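Local structure of putative lipoprotein (Bacteroides thetaiotaomicron, 4Q1Z) at residues V267-P272 with A300-K305. The protein is of unknown function but, as a putative lipoprotein of a gut bacterium, is probably tethered to a membrane by a lipid. Residues are numbered along the deposited sequence; the frame is centred on the assembly and turned at random. Where two conformers were deposited one is given.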
ATOM      1  N   VAL A 267      -2.600   9.592  -0.189  1.00 42.48           N
ATOM      2  CA  VAL A 267      -3.668   8.606   0.019  1.00 41.29           C
ATOM      3  C   VAL A 267      -3.979   7.868  -1.280  1.00 43.39           C
ATOM      4  O   VAL A 267      -3.958   8.456  -2.362  1.00 40.26           O
ATOM      5  CB  VAL A 267      -5.006   9.161   0.635  1.00 44.89           C
ATOM      6  CG1 VAL A 267      -4.834   9.620   2.082  1.00 45.34           C
ATOM      7  CG2 VAL A 267      -5.638  10.252  -0.223  1.00 43.90           C
ATOM      8  N   ILE A 268      -4.342   6.585  -1.143  1.00 41.82           N
ATOM      9  CA  ILE A 268      -4.906   5.768  -2.213  1.00 41.42           C
ATOM     10  C   ILE A 268      -6.251   5.308  -1.687  1.00 45.90           C
ATOM     11  O   ILE A 268      -6.353   4.924  -0.509  1.00 46.07           O
ATOM     12  CB  ILE A 268      -4.036   4.637  -2.798  1.00 44.50           C
ATOM     13  CG1 ILE A 268      -3.426   3.709  -1.697  1.00 44.60           C
ATOM     14  CG2 ILE A 268      -2.990   5.233  -3.796  1.00 43.84           C
ATOM     15  CD1 ILE A 268      -2.979   2.362  -2.171  1.00 46.44           C
ATOM     16  N   PHE A 269      -7.303   5.431  -2.510  1.00 42.42           N
ATOM     17  CA  PHE A 269      -8.652   5.096  -2.052  1.00 42.26           C
ATOM     18  C   PHE A 269      -9.522   4.517  -3.171  1.00 49.29           C
ATOM     19  O   PHE A 269      -9.354   4.835  -4.362  1.00 48.40           O
ATOM     20  CB  PHE A 269      -9.328   6.303  -1.397  1.00 43.29           C
ATOM     21  CG  PHE A 269      -9.558   7.529  -2.259  1.00 44.99           C
ATOM     22  CD1 PHE A 269      -8.547   8.476  -2.439  1.00 45.33           C
ATOM     23  CD2 PHE A 269     -10.821   7.785  -2.820  1.00 46.37           C
ATOM     24  CE1 PHE A 269      -8.779   9.636  -3.185  1.00 45.43           C
ATOM     25  CE2 PHE A 269     -11.046   8.939  -3.567  1.00 48.13           C
ATOM     26  CZ  PHE A 269     -10.034   9.872  -3.718  1.00 46.04           C
ATOM     27  N   ARG A 270     -10.445   3.640  -2.746  1.00 48.44           N
ATOM     28  CA  ARG A 270     -11.372   2.934  -3.630  0.50 49.21           C
ATOM     29  C   ARG A 270     -12.814   3.359  -3.353  1.00 52.95           C
ATOM     30  O   ARG A 270     -13.247   3.413  -2.210  1.00 51.70           O
ATOM     31  CB  ARG A 270     -11.215   1.404  -3.457  0.50 50.74           C
ATOM     32  CG  ARG A 270     -11.731   0.584  -4.637  0.50 64.51           C
ATOM     33  CD  ARG A 270     -11.815  -0.898  -4.308  0.50 76.18           C
ATOM     34  NE  ARG A 270     -11.994  -1.718  -5.509  0.50 83.47           N
ATOM     35  CZ  ARG A 270     -13.172  -2.047  -6.035  0.50 97.01           C
ATOM     36  NH1 ARG A 270     -14.300  -1.628  -5.472  0.50 83.94           N
ATOM     37  NH2 ARG A 270     -13.232  -2.796  -7.128  0.50 82.04           N
ATOM     38  N   VAL A 271     -13.551   3.675  -4.410  1.00 52.41           N
ATOM     39  CA  VAL A 271     -14.963   4.064  -4.304  1.00 52.93           C
ATOM     40  C   VAL A 271     -15.743   2.780  -4.607  1.00 59.81           C
ATOM     41  O   VAL A 271     -15.521   2.183  -5.660  1.00 58.00           O
ATOM     42  CB  VAL A 271     -15.371   5.275  -5.203  1.00 55.79           C
ATOM     43  CG1 VAL A 271     -16.872   5.544  -5.122  1.00 56.42           C
ATOM     44  CG2 VAL A 271     -14.601   6.528  -4.812  1.00 54.54           C
ATOM     45  N   PRO A 272     -16.595   2.295  -3.681  1.00 62.42           N
ATOM     46  CA  PRO A 272     -17.314   1.029  -3.928  1.00 65.24           C
ATOM     47  C   PRO A 272     -18.240   1.061  -5.139  1.00 73.80           C
ATOM     48  O   PRO A 272     -18.891   2.073  -5.412  1.00 72.60           O
ATOM     49  CB  PRO A 272     -18.133   0.813  -2.643  1.00 67.17           C
ATOM     50  CG  PRO A 272     -17.532   1.688  -1.637  1.00 70.15           C
ATOM     51  CD  PRO A 272     -16.959   2.860  -2.371  1.00 64.67           C
ATOM     52  N   ALA A 300     -11.099  18.469  -2.528  1.00 45.12           N
ATOM     53  CA  ALA A 300     -12.031  17.339  -2.705  1.00 45.08           C
ATOM     54  C   ALA A 300     -12.220  16.634  -1.406  1.00 48.03           C
ATOM     55  O   ALA A 300     -11.247  16.375  -0.701  1.00 46.35           O
ATOM     56  CB  ALA A 300     -11.508  16.371  -3.759  1.00 45.34           C
ATOM     57  N   LYS A 301     -13.478  16.351  -1.064  1.00 47.27           N
ATOM     58  CA  LYS A 301     -13.833  15.649   0.169  1.00 46.44           C
ATOM     59  C   LYS A 301     -13.659  14.171  -0.064  1.00 48.39           C
ATOM     60  O   LYS A 301     -14.440  13.558  -0.785  1.00 48.36           O
ATOM     61  CB  LYS A 301     -15.255  16.000   0.643  1.00 48.00           C
ATOM     62  CG  LYS A 301     -15.355  17.394   1.238  1.00 39.01           C
ATOM     63  CD  LYS A 301     -16.767  17.618   1.731  1.00 46.97           C
ATOM     64  CE  LYS A 301     -17.148  19.084   1.687  1.00 52.34           C
ATOM     65  NZ  LYS A 301     -18.544  19.320   2.136  1.00 48.12           N
ATOM     66  N   ILE A 302     -12.580  13.617   0.493  1.00 44.31           N
ATOM     67  CA  ILE A 302     -12.254  12.201   0.359  1.00 43.48           C
ATOM     68  C   ILE A 302     -12.810  11.444   1.576  1.00 50.10           C
ATOM     69  O   ILE A 302     -12.295  11.637   2.680  1.00 49.54           O
ATOM     70  CB  ILE A 302     -10.723  12.005   0.178  1.00 44.47           C
ATOM     71  CG1 ILE A 302     -10.231  12.673  -1.146  1.00 43.73           C
ATOM     72  CG2 ILE A 302     -10.314  10.514   0.269  1.00 42.38           C
ATOM     73  CD1 ILE A 302      -8.789  13.042  -1.151  1.00 43.11           C
ATOM     74  N   PRO A 303     -13.846  10.576   1.413  1.00 47.40           N
ATOM     75  CA  PRO A 303     -14.340   9.802   2.563  1.00 47.49           C
ATOM     76  C   PRO A 303     -13.250   8.900   3.143  1.00 52.01           C
ATOM     77  O   PRO A 303     -12.651   8.069   2.438  1.00 51.16           O
ATOM     78  CB  PRO A 303     -15.506   8.996   1.961  1.00 49.38           C
ATOM     79  CG  PRO A 303     -15.946   9.830   0.782  1.00 53.64           C
ATOM     80  CD  PRO A 303     -14.619  10.243   0.205  1.00 48.87           C
ATOM     81  N   ILE A 304     -12.975   9.098   4.435  1.00 49.25           N
ATOM     82  CA  ILE A 304     -12.009   8.333   5.234  1.00 49.28           C
ATOM     83  C   ILE A 304     -12.289   6.799   5.114  1.00 54.80           C
ATOM     84  O   ILE A 304     -11.354   5.999   5.074  1.00 54.86           O
ATOM     85  CB  ILE A 304     -12.078   8.850   6.707  1.00 52.16           C
ATOM     86  CG1 ILE A 304     -11.198  10.108   6.880  1.00 52.08           C
ATOM     87  CG2 ILE A 304     -11.748   7.782   7.744  1.00 50.91           C
ATOM     88  CD1 ILE A 304     -11.562  10.977   8.130  1.00 60.51           C
ATOM     89  N   LYS A 305     -13.565   6.421   4.993  1.00 51.92           N
ATOM     90  CA  LYS A 305     -14.002   5.028   4.885  1.00 52.06           C
ATOM     91  C   LYS A 305     -13.570   4.378   3.542  1.00 55.76           C
ATOM     92  O   LYS A 305     -13.625   3.151   3.425  1.00 55.53           O
ATOM     93  CB  LYS A 305     -15.533   4.918   5.090  1.00 54.67           C
ATOM     94  CG  LYS A 305     -16.405   5.657   4.063  1.00 64.05           C
ATOM     95  CD  LYS A 305     -17.851   5.154   4.076  1.00 70.59           C
ATOM     96  CE  LYS A 305     -18.777   6.012   3.248  1.00 84.04           C
ATOM     97  NZ  LYS A 305     -20.161   5.460   3.167  1.00 95.07           N
TER
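Ile302 meets Phe269 and Val267 where strand 299-303, the middle strand of a small three-stranded antiparallel sheet, lies over strand 265-269 of the large mixed sheet. Just before it, Lys301 takes no part in the contact: its NZ reaches a salt bridge with Asp168 and a hydrogen bond to Asn284 O, so the charge stays clear of the apolar layer. Ile302 then points inward. Its CG2 methyl sits over the centre of the Phe269 ring, 3.8 Å from the centroid and only 9° off the ring normal, a CH-pi contact. Because CG2 stands anti to the backbone N, the CG1 branch is left beside that N and passes just beyond the ring's rim, with CG1 3.8 Å from Phe269 CZ. CD1 carries on, 4.3 Å from Val267 CG2. A beta-branched isoleucine suits this place because it can set CG2 on the ring face while its CG1-CD1 arm runs past the ring to Val267. Phe269, with CG between its backbone N and carbonyl carbon (chi1 62°), crosses the Ile302 side chain at about a right angle and offers it a flat face. The ring also meets Tyr148 and stands edge-to-face with Trp277, whose NE1 hydrogen-bonds to Lys301 O. Replacing Phe269 by an alanine takes away the ring, which would probably leave a gap beneath Ile302 CG2. Beyond Ile302, Pro303 packs on Trp277, and the chain enters a 3-10 turn at Ile304 and Lys305, leading to strand 307-312 beside strand 265-269. Across the three buried apolar side chains, attraction comes from dispersion and exclusion of water, with the CH-pi contact giving it some direction.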